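Long-range contacts in putative nucleoprotein (Infectious salmon anemia virus, PDB 4EWC), which encapsidates the negative-strand viral RNA, protecting it from nucleases and forming the ribonucleoprotein that serves as template for transcription and replication: residues A[145-150]-A[410-415]; A[151-156]-A[236-241]; A[261-266]-A[385-390]; A[268-273]-A[445-450]. All blocks are in the same frame, centred on the assembly; numbering follows the deposited sequence.

Interaction 1. Residues A[145-150]-A[410-415]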
loop_
_atom_site.group_PDB
_atom_site.type_symbol
_atom_site.label_atom_id
_atom_site.label_comp_id
_atom_site.label_asym_id
_atom_site.label_seq_id
_atom_site.Cartn_x
_atom_site.Cartn_y
_atom_site.Cartn_z
ATOM N N TYR A 145 -14.555 -29.776 10.100
ATOM C CA TYR A 145 -14.240 -31.203 10.143
ATOM C C TYR A 145 -14.789 -31.924 8.913
ATOM O O TYR A 145 -14.156 -32.832 8.372
ATOM C CB TYR A 145 -14.777 -31.848 11.432
ATOM C CG TYR A 145 -14.595 -33.346 11.455
ATOM C CD1 TYR A 145 -13.392 -33.917 11.874
ATOM C CD2 TYR A 145 -15.619 -34.198 11.042
ATOM C CE1 TYR A 145 -13.218 -35.299 11.895
ATOM C CE2 TYR A 145 -15.448 -35.579 11.050
ATOM C CZ TYR A 145 -14.248 -36.123 11.482
ATOM O OH TYR A 145 -14.070 -37.486 11.486
ATOM N N ASN A 146 -15.978 -31.507 8.481
ATOM C CA ASN A 146 -16.633 -32.101 7.321
ATOM C C ASN A 146 -15.892 -31.804 6.035
ATOM O O ASN A 146 -15.729 -32.674 5.182
ATOM C CB ASN A 146 -18.084 -31.626 7.218
ATOM C CG ASN A 146 -18.964 -32.250 8.278
ATOM O OD1 ASN A 146 -18.583 -33.243 8.907
ATOM N ND2 ASN A 146 -20.144 -31.685 8.479
ATOM N N LEU A 147 -15.440 -30.562 5.919
ATOM C CA LEU A 147 -14.673 -30.140 4.768
ATOM C C LEU A 147 -13.333 -30.872 4.717
ATOM O O LEU A 147 -12.933 -31.310 3.649
ATOM C CB LEU A 147 -14.493 -28.616 4.737
ATOM C CG LEU A 147 -13.629 -28.086 3.577
ATOM C CD1 LEU A 147 -14.272 -28.325 2.217
ATOM C CD2 LEU A 147 -13.316 -26.616 3.782
ATOM N N SER A 148 -12.651 -31.029 5.851
ATOM C CA SER A 148 -11.394 -31.791 5.860
ATOM C C SER A 148 -11.611 -33.259 5.549
ATOM O O SER A 148 -10.765 -33.901 4.915
ATOM C CB SER A 148 -10.647 -31.663 7.187
ATOM O OG SER A 148 -10.106 -30.370 7.344
ATOM N N LEU A 149 -12.731 -33.797 6.011
ATOM C CA LEU A 149 -13.051 -35.193 5.747
ATOM C C LEU A 149 -13.306 -35.361 4.256
ATOM O O LEU A 149 -12.723 -36.237 3.602
ATOM C CB LEU A 149 -14.275 -35.628 6.553
ATOM C CG LEU A 149 -14.679 -37.081 6.346
ATOM C CD1 LEU A 149 -13.446 -37.948 6.520
ATOM C CD2 LEU A 149 -15.767 -37.519 7.299
ATOM N N PHE A 150 -14.179 -34.503 3.737
ATOM C CA PHE A 150 -14.483 -34.438 2.318
ATOM C C PHE A 150 -13.215 -34.395 1.488
ATOM O O PHE A 150 -13.052 -35.195 0.571
ATOM C CB PHE A 150 -15.361 -33.218 2.009
ATOM C CG PHE A 150 -15.770 -33.108 0.563
ATOM C CD1 PHE A 150 -14.890 -32.624 -0.396
ATOM C CD2 PHE A 150 -17.041 -33.471 0.169
ATOM C CE1 PHE A 150 -15.269 -32.538 -1.715
ATOM C CE2 PHE A 150 -17.432 -33.384 -1.140
ATOM C CZ PHE A 150 -16.549 -32.918 -2.085
HETATM N N MSE A 410 -7.190 -31.072 10.086
HETATM C CA MSE A 410 -6.911 -29.686 9.758
HETATM C C MSE A 410 -8.161 -28.817 9.773
HETATM O O MSE A 410 -9.276 -29.312 9.610
HETATM C CB MSE A 410 -6.167 -29.575 8.434
HETATM C CG MSE A 410 -4.675 -29.741 8.583
HETATM SE SE MSE A 410 -3.838 -29.892 6.848
HETATM C CE MSE A 410 -1.957 -29.596 7.331
ATOM N N ASP A 411 -7.967 -27.522 10.000
ATOM C CA ASP A 411 -9.072 -26.582 10.009
ATOM C C ASP A 411 -8.823 -25.527 8.950
ATOM O O ASP A 411 -7.879 -24.718 9.053
ATOM C CB ASP A 411 -9.207 -25.927 11.385
ATOM C CG ASP A 411 -10.527 -25.231 11.562
ATOM O OD1 ASP A 411 -11.196 -24.935 10.539
ATOM O OD2 ASP A 411 -10.911 -24.971 12.723
ATOM N N PHE A 412 -9.664 -25.524 7.924
ATOM C CA PHE A 412 -9.514 -24.538 6.845
ATOM C C PHE A 412 -10.529 -23.411 6.961
ATOM O O PHE A 412 -10.571 -22.542 6.102
ATOM C CB PHE A 412 -9.666 -25.209 5.487
ATOM C CG PHE A 412 -8.649 -26.291 5.220
ATOM C CD1 PHE A 412 -7.286 -26.044 5.364
ATOM C CD2 PHE A 412 -9.059 -27.558 4.814
ATOM C CE1 PHE A 412 -6.356 -27.042 5.095
ATOM C CE2 PHE A 412 -8.143 -28.544 4.550
ATOM C CZ PHE A 412 -6.787 -28.292 4.684
HETATM N N MSE A 413 -11.354 -23.457 8.011
HETATM C CA MSE A 413 -12.388 -22.456 8.250
HETATM C C MSE A 413 -11.906 -21.293 9.121
HETATM O O MSE A 413 -12.165 -20.139 8.797
HETATM C CB MSE A 413 -13.621 -23.082 8.909
HETATM C CG MSE A 413 -14.308 -24.201 8.136
HETATM SE SE MSE A 413 -15.044 -23.768 6.371
HETATM C CE MSE A 413 -16.388 -22.443 6.857
ATOM N N LYS A 414 -11.217 -21.602 10.219
ATOM C CA LYS A 414 -10.823 -20.580 11.200
ATOM C C LYS A 414 -9.809 -19.553 10.672
ATOM O O LYS A 414 -9.881 -18.382 11.020
ATOM C CB LYS A 414 -10.286 -21.204 12.496
ATOM C CG LYS A 414 -8.926 -21.920 12.340
ATOM C CD LYS A 414 -8.293 -22.320 13.680
ATOM C CE LYS A 414 -7.272 -23.454 13.513
ATOM N NZ LYS A 414 -5.987 -23.053 12.830
ATOM N N ASN A 415 -8.865 -20.006 9.857
ATOM C CA ASN A 415 -7.860 -19.142 9.258
ATOM C C ASN A 415 -7.051 -19.901 8.206
ATOM O O ASN A 415 -7.419 -21.007 7.818
ATOM C CB ASN A 415 -6.955 -18.499 10.312
ATOM C CG ASN A 415 -6.266 -19.521 11.211
ATOM O OD1 ASN A 415 -5.724 -20.531 10.741
ATOM N ND2 ASN A 415 -6.272 -19.254 12.512
HETATM O O HOH W 1 -11.053 -27.864 7.334
#
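Ser148, on the flank of helix 142-162, turns its hydroxyl into the irregular segment 410-415, where OG donates a hydrogen bond to Met410 O at 2.6 Å. It comes in over the peptide rather than along a lone pair: OG sits 50° out of the carbonyl plane. The same hydroxyl accepts a bond from water 1, 2.7 Å from Ser148 OG, and that water takes the N-H of Phe412, with Phe412 N 2.8 Å from the water oxygen. One serine therefore reaches two peptide groups of the loop, directly and through solvent. Its first torsion (chi1 -71°) lays OG beside the serine's own backbone N, on the flank that faces the loop.

Leu147 supplies the apolar half. Its CD2 meets the Phe412 ring at the edge, near the ring plane, and lies 4.3 Å from Phe412 CB; the selenium of selenomethionine Met413 is 4.2 Å from the same CD2 methyl. The chain of Met410, extended beyond CG, leads away from helix 142-162 to pack on Asp418 and Ile422 of helix 417-425.

Inside the loop, Asp411 OD1 accepts from Met413 N at 2.9 Å, on the anti side of the carboxylate. The contact thus sets an Asx turn, in the loop between helices 394-402 and 417-425, against the side of helix 142-162.

Interaction 2. Residues A[151-156]-A[236-241]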
loop_
_atom_site.group_PDB
_atom_site.type_symbol
_atom_site.label_atom_id
_atom_site.label_comp_id
_atom_site.label_asym_id
_atom_site.label_seq_id
_atom_site.Cartn_x
_atom_site.Cartn_y
_atom_site.Cartn_z
ATOM N N ILE A 151 -12.327 -33.451 1.792
ATOM C CA ILE A 151 -11.100 -33.311 1.015
ATOM C C ILE A 151 -10.225 -34.564 1.132
ATOM O O ILE A 151 -9.817 -35.136 0.131
ATOM C CB ILE A 151 -10.308 -32.044 1.385
ATOM C CG1 ILE A 151 -11.072 -30.801 0.926
ATOM C CG2 ILE A 151 -8.938 -32.073 0.719
ATOM C CD1 ILE A 151 -10.609 -29.508 1.584
ATOM N N GLY A 152 -9.972 -35.009 2.353
ATOM C CA GLY A 152 -9.207 -36.229 2.574
ATOM C C GLY A 152 -9.697 -37.488 1.865
ATOM O O GLY A 152 -8.902 -38.398 1.607
HETATM N N MSE A 153 -10.994 -37.546 1.548
HETATM C CA MSE A 153 -11.569 -38.711 0.871
HETATM C C MSE A 153 -11.707 -38.507 -0.629
HETATM O O MSE A 153 -11.523 -39.448 -1.405
HETATM C CB MSE A 153 -12.916 -39.129 1.488
HETATM C CG MSE A 153 -12.748 -39.869 2.806
HETATM SE SE MSE A 153 -14.461 -40.428 3.547
HETATM C CE MSE A 153 -14.901 -41.763 2.234
ATOM N N VAL A 154 -12.016 -37.279 -1.037
ATOM C CA VAL A 154 -12.249 -36.983 -2.444
ATOM C C VAL A 154 -10.939 -36.803 -3.212
ATOM O O VAL A 154 -10.755 -37.414 -4.266
ATOM C CB VAL A 154 -13.224 -35.772 -2.613
ATOM C CG1 VAL A 154 -13.337 -35.289 -4.089
ATOM C CG2 VAL A 154 -14.613 -36.121 -2.055
ATOM N N PHE A 155 -10.012 -36.004 -2.685
ATOM C CA PHE A 155 -8.736 -35.745 -3.388
ATOM C C PHE A 155 -7.912 -36.991 -3.795
ATOM O O PHE A 155 -7.415 -37.045 -4.926
ATOM C CB PHE A 155 -7.882 -34.695 -2.653
ATOM C CG PHE A 155 -8.320 -33.268 -2.908
ATOM C CD1 PHE A 155 -9.663 -32.910 -2.810
ATOM C CD2 PHE A 155 -7.393 -32.279 -3.243
ATOM C CE1 PHE A 155 -10.081 -31.594 -3.058
ATOM C CE2 PHE A 155 -7.799 -30.957 -3.485
ATOM C CZ PHE A 155 -9.138 -30.622 -3.391
ATOM N N PRO A 156 -7.764 -37.990 -2.890
ATOM C CA PRO A 156 -7.090 -39.224 -3.335
ATOM C C PRO A 156 -7.792 -39.862 -4.538
ATOM O O PRO A 156 -7.130 -40.308 -5.472
ATOM C CB PRO A 156 -7.189 -40.140 -2.118
ATOM C CG PRO A 156 -7.222 -39.198 -0.952
ATOM C CD PRO A 156 -8.010 -37.997 -1.433
ATOM N N SER A 236 -16.639 -42.187 -3.712
ATOM C CA SER A 236 -15.471 -41.885 -2.914
ATOM C C SER A 236 -15.764 -40.915 -1.797
ATOM O O SER A 236 -15.071 -40.927 -0.791
ATOM C CB SER A 236 -14.360 -41.318 -3.789
ATOM O OG SER A 236 -13.952 -42.273 -4.751
ATOM N N ARG A 237 -16.762 -40.061 -1.979
ATOM C CA ARG A 237 -16.966 -38.981 -1.027
ATOM C C ARG A 237 -17.541 -39.482 0.309
ATOM O O ARG A 237 -18.091 -40.582 0.363
ATOM C CB ARG A 237 -17.829 -37.885 -1.654
ATOM C CG ARG A 237 -19.208 -38.331 -2.038
ATOM C CD ARG A 237 -19.955 -37.234 -2.749
ATOM N NE ARG A 237 -21.318 -37.673 -3.012
ATOM C CZ ARG A 237 -22.267 -36.922 -3.548
ATOM N NH1 ARG A 237 -22.027 -35.663 -3.901
ATOM N NH2 ARG A 237 -23.460 -37.449 -3.736
ATOM N N PRO A 238 -17.399 -38.686 1.390
ATOM C CA PRO A 238 -17.835 -39.210 2.690
ATOM C C PRO A 238 -19.330 -39.534 2.696
ATOM O O PRO A 238 -20.096 -38.938 1.916
ATOM C CB PRO A 238 -17.532 -38.061 3.667
ATOM C CG PRO A 238 -16.567 -37.176 2.948
ATOM C CD PRO A 238 -16.925 -37.291 1.498
ATOM N N LYS A 239 -19.718 -40.494 3.538
ATOM C CA LYS A 239 -21.117 -40.877 3.680
ATOM C C LYS A 239 -21.767 -39.977 4.718
ATOM O O LYS A 239 -21.081 -39.287 5.466
ATOM C CB LYS A 239 -21.234 -42.331 4.121
ATOM C CG LYS A 239 -20.650 -43.373 3.158
ATOM C CD LYS A 239 -21.474 -43.493 1.882
ATOM C CE LYS A 239 -20.632 -43.106 0.661
ATOM N NZ LYS A 239 -21.287 -43.387 -0.651
ATOM N N ARG A 240 -23.091 -39.993 4.763
ATOM C CA ARG A 240 -23.838 -39.229 5.753
ATOM C C ARG A 240 -23.371 -39.487 7.184
ATOM O O ARG A 240 -23.368 -38.567 8.023
ATOM C CB ARG A 240 -25.343 -39.496 5.619
ATOM C CG ARG A 240 -26.174 -39.195 6.871
ATOM C CD ARG A 240 -26.774 -37.804 6.847
ATOM N NE ARG A 240 -27.371 -37.434 8.147
ATOM C CZ ARG A 240 -28.671 -37.219 8.361
ATOM N NH1 ARG A 240 -29.556 -37.316 7.368
ATOM N NH2 ARG A 240 -29.084 -36.886 9.568
ATOM N N SER A 241 -22.967 -40.727 7.466
ATOM C CA SER A 241 -22.576 -41.089 8.830
ATOM C C SER A 241 -21.171 -40.623 9.133
ATOM O O SER A 241 -20.813 -40.433 10.294
ATOM C CB SER A 241 -22.719 -42.602 9.088
ATOM O OG SER A 241 -21.891 -43.350 8.233
#
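Met153 and Pro238 pass flank to flank, their side chains running opposite ways, with the selenium of this selenomethionine 3.7 Å from Pro238 CA and 3.9 Å from Pro238 CB. The bend at the last torsion (chi3 69°) swings the CE methyl toward the carbonyls that precede Pro238, so that it lies near Ser236 O and 3.9 Å from Arg237 O. Val154 meets the base of the Arg237 side chain, its CG2 3.7 Å from Arg237 CB, and the arginine runs on in the same direction. The same CG2 reaches the rim of the proline ring, 4.4 Å from Pro238 CD. No hydrogen bond joins the two segments; the contact rests on van der Waals packing, part of it methyl against carbonyl oxygen.

Arg237 is the first residue to leave helical geometry after helix 226-236, and it opens the Arg237-Pro238-Lys239-Arg240 sequence that probably acts as a nuclear localization signal. The four are unequally presented. Arg237 and Pro238 are buried against helix 142-162, whereas Lys239 and Arg240 are exposed.

In the next shell, the extended Arg237 side chain continues to a salt bridge between its NE and Glu253 OE2, with a weak hydrogen bond from NH1 to Ser257 OG. Ser236 OG is bound to Ala232 O, one turn back in its own helix, and Lys239 N to Asp242 OD2. Pro238 also rests on Leu149 and Phe150 of helix 142-162, while Phe155, with Ile151 CG2 over the rim of one face, packs against helix 394-402.

Interaction 3. Residues A[261-266]-A[385-390]; sequences MALIMK and RTTKCF
Lys266 on helix 253-269 lies across Lys388 and the peptide before it, where an extended connecting segment of the C-terminal orthomyxovirus nucleoprotein region, 385-390, crosses the side of the helix on its way from helix 369-381 to helix 394-402. Its CB points toward that segment, and CG, anti to the backbone N (chi1 -176°), starts a straight chain. CD is the first atom to touch, 3.6 Å from Lys388 CB. CE follows over the carbonyl end of the preceding residue, 3.6 Å from Thr387 O, with the Thr386 CG2 methyl at the margin. A bend at chi4 then turns NZ out of the contact to a salt bridge with Glu296 OE1 and a hydrogen bond to Cys311 O.

The two lysines cross at a slant and their ammonium groups stay apart, Lys266 NZ lying 5.4 Å from Lys388 NZ. Each has its own acceptors, which probably eases the repulsion: Lys388 NZ bonds to Val450 O and to Ser521 O of the second subunit, so this segment also borders the interface between the two copies.

One turn earlier, Leu263 sends its CD2 branch over the backbone, 3.8 Å from Lys388 CA, and within 4.0 Å of Thr387 OG1. Cys389 points back at the helix: its sulfur lies 4.0 Å from Leu263 CB, and SG comes to 3.5 Å from the backbone oxygen Leu263 O.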
loop_
_atom_site.group_PDB
_atom_site.type_symbol
_atom_site.label_atom_id
_atom_site.label_comp_id
_atom_site.label_asym_id
_atom_site.label_seq_id
_atom_site.Cartn_x
_atom_site.Cartn_y
_atom_site.Cartn_z
HETATM N N MSE A 261 -18.378 -28.441 -1.830
HETATM C CA MSE A 261 -18.115 -28.008 -3.197
HETATM C C MSE A 261 -18.323 -26.485 -3.342
HETATM O O MSE A 261 -17.577 -25.823 -4.027
HETATM C CB MSE A 261 -18.943 -28.828 -4.188
HETATM C CG MSE A 261 -18.441 -30.257 -4.334
HETATM SE SE MSE A 261 -16.681 -30.253 -5.268
HETATM C CE MSE A 261 -17.287 -29.596 -6.970
ATOM N N ALA A 262 -19.299 -25.935 -2.640
ATOM C CA ALA A 262 -19.460 -24.494 -2.604
ATOM C C ALA A 262 -18.239 -23.789 -2.003
ATOM O O ALA A 262 -17.807 -22.752 -2.505
ATOM C CB ALA A 262 -20.734 -24.101 -1.846
ATOM N N LEU A 263 -17.672 -24.357 -0.946
ATOM C CA LEU A 263 -16.539 -23.734 -0.269
ATOM C C LEU A 263 -15.292 -23.792 -1.133
ATOM O O LEU A 263 -14.527 -22.817 -1.226
ATOM C CB LEU A 263 -16.287 -24.397 1.088
ATOM C CG LEU A 263 -17.393 -24.133 2.113
ATOM C CD1 LEU A 263 -17.201 -24.970 3.378
ATOM C CD2 LEU A 263 -17.410 -22.653 2.453
ATOM N N ILE A 264 -15.106 -24.949 -1.761
ATOM C CA ILE A 264 -13.974 -25.182 -2.660
ATOM C C ILE A 264 -14.121 -24.449 -4.009
ATOM O O ILE A 264 -13.169 -23.849 -4.524
ATOM C CB ILE A 264 -13.765 -26.703 -2.868
ATOM C CG1 ILE A 264 -13.596 -27.374 -1.505
ATOM C CG2 ILE A 264 -12.563 -26.999 -3.743
ATOM C CD1 ILE A 264 -13.456 -28.898 -1.565
HETATM N N MSE A 265 -15.316 -24.481 -4.583
HETATM C CA MSE A 265 -15.529 -23.714 -5.809
HETATM C C MSE A 265 -15.356 -22.205 -5.599
HETATM O O MSE A 265 -14.805 -21.545 -6.472
HETATM C CB MSE A 265 -16.826 -24.103 -6.556
HETATM C CG MSE A 265 -16.852 -25.567 -7.063
HETATM SE SE MSE A 265 -15.326 -26.118 -8.203
HETATM C CE MSE A 265 -13.830 -26.193 -6.986
ATOM N N LYS A 266 -15.767 -21.687 -4.437
ATOM C CA LYS A 266 -15.492 -20.292 -4.102
ATOM C C LYS A 266 -14.006 -19.951 -4.221
ATOM O O LYS A 266 -13.633 -18.893 -4.727
ATOM C CB LYS A 266 -16.016 -19.887 -2.721
ATOM C CG LYS A 266 -15.818 -18.398 -2.400
ATOM C CD LYS A 266 -16.401 -17.980 -1.042
ATOM C CE LYS A 266 -16.223 -16.472 -0.753
ATOM N NZ LYS A 266 -17.004 -15.618 -1.676
ATOM N N ARG A 385 -22.775 -10.929 5.771
ATOM C CA ARG A 385 -22.199 -12.163 6.319
ATOM C C ARG A 385 -21.614 -13.003 5.204
ATOM O O ARG A 385 -22.298 -13.342 4.245
ATOM C CB ARG A 385 -23.243 -12.978 7.077
ATOM C CG ARG A 385 -23.765 -12.299 8.309
ATOM C CD ARG A 385 -24.865 -13.108 8.969
ATOM N NE ARG A 385 -25.525 -12.309 9.988
ATOM C CZ ARG A 385 -25.054 -12.155 11.221
ATOM N NH1 ARG A 385 -23.919 -12.754 11.575
ATOM N NH2 ARG A 385 -25.714 -11.405 12.101
ATOM N N THR A 386 -20.341 -13.336 5.338
ATOM C CA THR A 386 -19.639 -14.049 4.286
ATOM C C THR A 386 -19.049 -15.345 4.818
ATOM O O THR A 386 -18.350 -15.352 5.818
ATOM C CB THR A 386 -18.493 -13.201 3.710
ATOM O OG1 THR A 386 -18.997 -11.917 3.352
ATOM C CG2 THR A 386 -17.896 -13.868 2.483
ATOM N N THR A 387 -19.327 -16.437 4.134
ATOM C CA THR A 387 -18.711 -17.692 4.473
ATOM C C THR A 387 -17.736 -18.069 3.357
ATOM O O THR A 387 -17.895 -17.606 2.240
ATOM C CB THR A 387 -19.769 -18.799 4.745
ATOM O OG1 THR A 387 -19.107 -20.040 4.984
ATOM C CG2 THR A 387 -20.659 -18.987 3.578
ATOM N N LYS A 388 -16.725 -18.880 3.685
ATOM C CA LYS A 388 -15.641 -19.273 2.769
ATOM C C LYS A 388 -14.641 -20.150 3.512
ATOM O O LYS A 388 -14.647 -20.206 4.741
ATOM C CB LYS A 388 -14.878 -18.050 2.248
ATOM C CG LYS A 388 -14.070 -17.367 3.339
ATOM C CD LYS A 388 -13.151 -16.315 2.804
ATOM C CE LYS A 388 -13.895 -15.066 2.347
ATOM N NZ LYS A 388 -13.004 -14.129 1.614
ATOM N N CYS A 389 -13.769 -20.825 2.766
ATOM C CA CYS A 389 -12.644 -21.575 3.353
ATOM C C CYS A 389 -11.277 -21.085 2.884
ATOM O O CYS A 389 -11.136 -20.424 1.849
ATOM C CB CYS A 389 -12.763 -23.071 3.088
ATOM S SG CYS A 389 -12.405 -23.545 1.416
ATOM N N PHE A 390 -10.267 -21.435 3.664
ATOM C CA PHE A 390 -8.894 -21.084 3.351
ATOM C C PHE A 390 -8.102 -22.346 2.992
ATOM O O PHE A 390 -7.627 -23.079 3.875
ATOM C CB PHE A 390 -8.268 -20.324 4.517
ATOM C CG PHE A 390 -9.021 -19.081 4.878
ATOM C CD1 PHE A 390 -9.051 -17.992 4.008
ATOM C CD2 PHE A 390 -9.749 -19.004 6.061
ATOM C CE1 PHE A 390 -9.769 -16.845 4.325
ATOM C CE2 PHE A 390 -10.466 -17.860 6.378
ATOM C CZ PHE A 390 -10.472 -16.785 5.509
#

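Interaction 4. Residues A[268-273]-A[445-450]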
loop_
_atom_site.group_PDB
_atom_site.type_symbol
_atom_site.label_atom_id
_atom_site.label_comp_id
_atom_site.label_asym_id
_atom_site.label_seq_id
_atom_site.Cartn_x
_atom_site.Cartn_y
_atom_site.Cartn_z
ATOM N N VAL A 268 -11.543 -21.742 -5.980
ATOM C CA VAL A 268 -10.990 -22.012 -7.307
ATOM C C VAL A 268 -11.413 -20.949 -8.309
ATOM O O VAL A 268 -10.614 -20.491 -9.145
ATOM C CB VAL A 268 -11.445 -23.402 -7.820
ATOM C CG1 VAL A 268 -11.442 -23.470 -9.328
ATOM C CG2 VAL A 268 -10.589 -24.487 -7.221
ATOM N N LEU A 269 -12.675 -20.537 -8.200
ATOM C CA LEU A 269 -13.260 -19.618 -9.157
ATOM C C LEU A 269 -12.924 -18.158 -8.869
ATOM O O LEU A 269 -13.140 -17.308 -9.721
ATOM C CB LEU A 269 -14.775 -19.775 -9.181
ATOM C CG LEU A 269 -15.283 -21.102 -9.696
ATOM C CD1 LEU A 269 -16.793 -21.076 -9.682
ATOM C CD2 LEU A 269 -14.751 -21.391 -11.081
ATOM N N SER A 270 -12.412 -17.858 -7.679
ATOM C CA SER A 270 -12.165 -16.464 -7.326
ATOM C C SER A 270 -11.050 -15.829 -8.171
ATOM O O SER A 270 -10.973 -14.610 -8.299
ATOM C CB SER A 270 -11.920 -16.285 -5.815
ATOM O OG SER A 270 -10.788 -17.006 -5.376
ATOM N N ALA A 271 -10.219 -16.658 -8.792
ATOM C CA ALA A 271 -9.159 -16.153 -9.655
ATOM C C ALA A 271 -9.742 -15.587 -10.935
ATOM O O ALA A 271 -9.193 -14.646 -11.508
ATOM C CB ALA A 271 -8.139 -17.235 -9.963
ATOM N N ASP A 272 -10.864 -16.137 -11.384
ATOM C CA ASP A 272 -11.547 -15.583 -12.554
ATOM C C ASP A 272 -12.053 -14.185 -12.308
ATOM O O ASP A 272 -12.053 -13.350 -13.213
ATOM C CB ASP A 272 -12.711 -16.461 -12.984
ATOM C CG ASP A 272 -12.300 -17.906 -13.187
ATOM O OD1 ASP A 272 -11.077 -18.192 -13.308
ATOM O OD2 ASP A 272 -13.215 -18.764 -13.227
ATOM N N GLN A 273 -12.502 -13.916 -11.090
ATOM C CA GLN A 273 -13.006 -12.581 -10.802
ATOM C C GLN A 273 -11.881 -11.569 -10.743
ATOM O O GLN A 273 -12.129 -10.375 -10.747
ATOM C CB GLN A 273 -13.838 -12.569 -9.526
ATOM C CG GLN A 273 -15.289 -12.768 -9.793
ATOM C CD GLN A 273 -16.090 -12.720 -8.529
ATOM O OE1 GLN A 273 -16.078 -13.665 -7.740
ATOM N NE2 GLN A 273 -16.773 -11.602 -8.302
ATOM N N VAL A 445 -2.951 -17.242 -6.944
ATOM C CA VAL A 445 -2.857 -18.098 -5.801
ATOM C C VAL A 445 -3.357 -17.341 -4.571
ATOM O O VAL A 445 -4.183 -17.857 -3.816
ATOM C CB VAL A 445 -1.386 -18.561 -5.614
ATOM C CG1 VAL A 445 -1.117 -19.095 -4.187
ATOM C CG2 VAL A 445 -1.036 -19.606 -6.652
ATOM N N ALA A 446 -2.840 -16.125 -4.379
ATOM C CA ALA A 446 -3.205 -15.284 -3.257
ATOM C C ALA A 446 -4.709 -15.120 -3.206
ATOM O O ALA A 446 -5.345 -15.352 -2.170
ATOM C CB ALA A 446 -2.545 -13.926 -3.380
ATOM N N VAL A 447 -5.273 -14.714 -4.338
ATOM C CA VAL A 447 -6.704 -14.493 -4.443
ATOM C C VAL A 447 -7.529 -15.754 -4.065
ATOM O O VAL A 447 -8.495 -15.654 -3.333
ATOM C CB VAL A 447 -7.068 -13.878 -5.816
ATOM C CG1 VAL A 447 -8.504 -14.193 -6.225
ATOM C CG2 VAL A 447 -6.822 -12.380 -5.784
ATOM N N SER A 448 -7.134 -16.934 -4.518
ATOM C CA SER A 448 -7.840 -18.136 -4.109
ATOM C C SER A 448 -7.663 -18.486 -2.615
ATOM O O SER A 448 -8.617 -18.940 -1.931
ATOM C CB SER A 448 -7.489 -19.312 -5.005
ATOM O OG SER A 448 -8.064 -19.111 -6.299
HETATM N N MSE A 449 -6.463 -18.248 -2.094
HETATM C CA MSE A 449 -6.235 -18.475 -0.670
HETATM C C MSE A 449 -7.193 -17.690 0.234
HETATM O O MSE A 449 -7.669 -18.213 1.237
HETATM C CB MSE A 449 -4.783 -18.255 -0.284
HETATM C CG MSE A 449 -3.887 -19.379 -0.773
HETATM SE SE MSE A 449 -2.060 -19.127 -0.127
HETATM C CE MSE A 449 -2.407 -20.048 1.568
ATOM N N VAL A 450 -7.484 -16.447 -0.134
ATOM C CA VAL A 450 -8.413 -15.645 0.630
ATOM C C VAL A 450 -9.796 -15.701 0.009
ATOM O O VAL A 450 -10.742 -15.072 0.509
ATOM C CB VAL A 450 -7.924 -14.204 0.771
ATOM C CG1 VAL A 450 -6.573 -14.197 1.496
ATOM C CG2 VAL A 450 -7.858 -13.511 -0.617
#
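Ser270 holds its OG between its own backbone N and carbonyl carbon (chi1 61°), while Ser448 turns OG beside its backbone N (chi1 -70°), and these settings bring the two hydroxyls to 3.6 Å, OG to OG. Val447 completes the group: its CG1 branch lies over the Ser270 peptide, close to Ser270 O and 3.7 Å from Ser270 OG. The Ser270 hydroxyl in turn sits over the backbone of the partner helix, 3.4 Å from Ser448 CA. Ala271 adds its methyl, with CB 4.1 Å from Ser448 OG.

The arrangement is one of helix packing. Two serines and an alanine permit a close approach between the region where helix 253-269 gives way to helix 272-275 and the last turn of helix 438-449, and the Ser270 and Ser448 CA atoms are 5.6 Å apart. No hydrogen bond runs directly between the two segments. Their hydroxyls are instead drawn together by one acceptor just before Val268: Ser267 O is hydrogen-bonded to both Ser270 OG and Ser448 OG, a shared carbonyl that ties helix 438-449 to the end of helix 253-269, and Ser448 OG has a further, weak bond to Cys444 O in its own helix.

Beyond the serines, on the far side of the contact, Val447 packs on Ile460 of helix 457-463 and on Leu588.

How the interactions relate
Interactions 1 and 2 sit on consecutive turns of helix 142-162, their centres about 13 Å apart, and meet where Phe150 CA lies 3.5 Å from Pro238 CG. Interactions 3 and 4 both use helix 253-269, the latter at its end, with centres about 11 Å apart. Interaction 3 is the hub: Phe412 O of interaction 1 is 2.7 Å from Phe390 N, probably hydrogen-bonded, while Ile151 of interaction 2 packs on Ile264. Interactions 1 and 4 do not touch, their nearest atoms about 7 Å apart; they are linked through 385-390, whose Lys388 NZ lies 2.7 Å from Val450 O of interaction 4, probably hydrogen-bonded. Along the chain, interaction 4 interlaces with interactions 1 and 3.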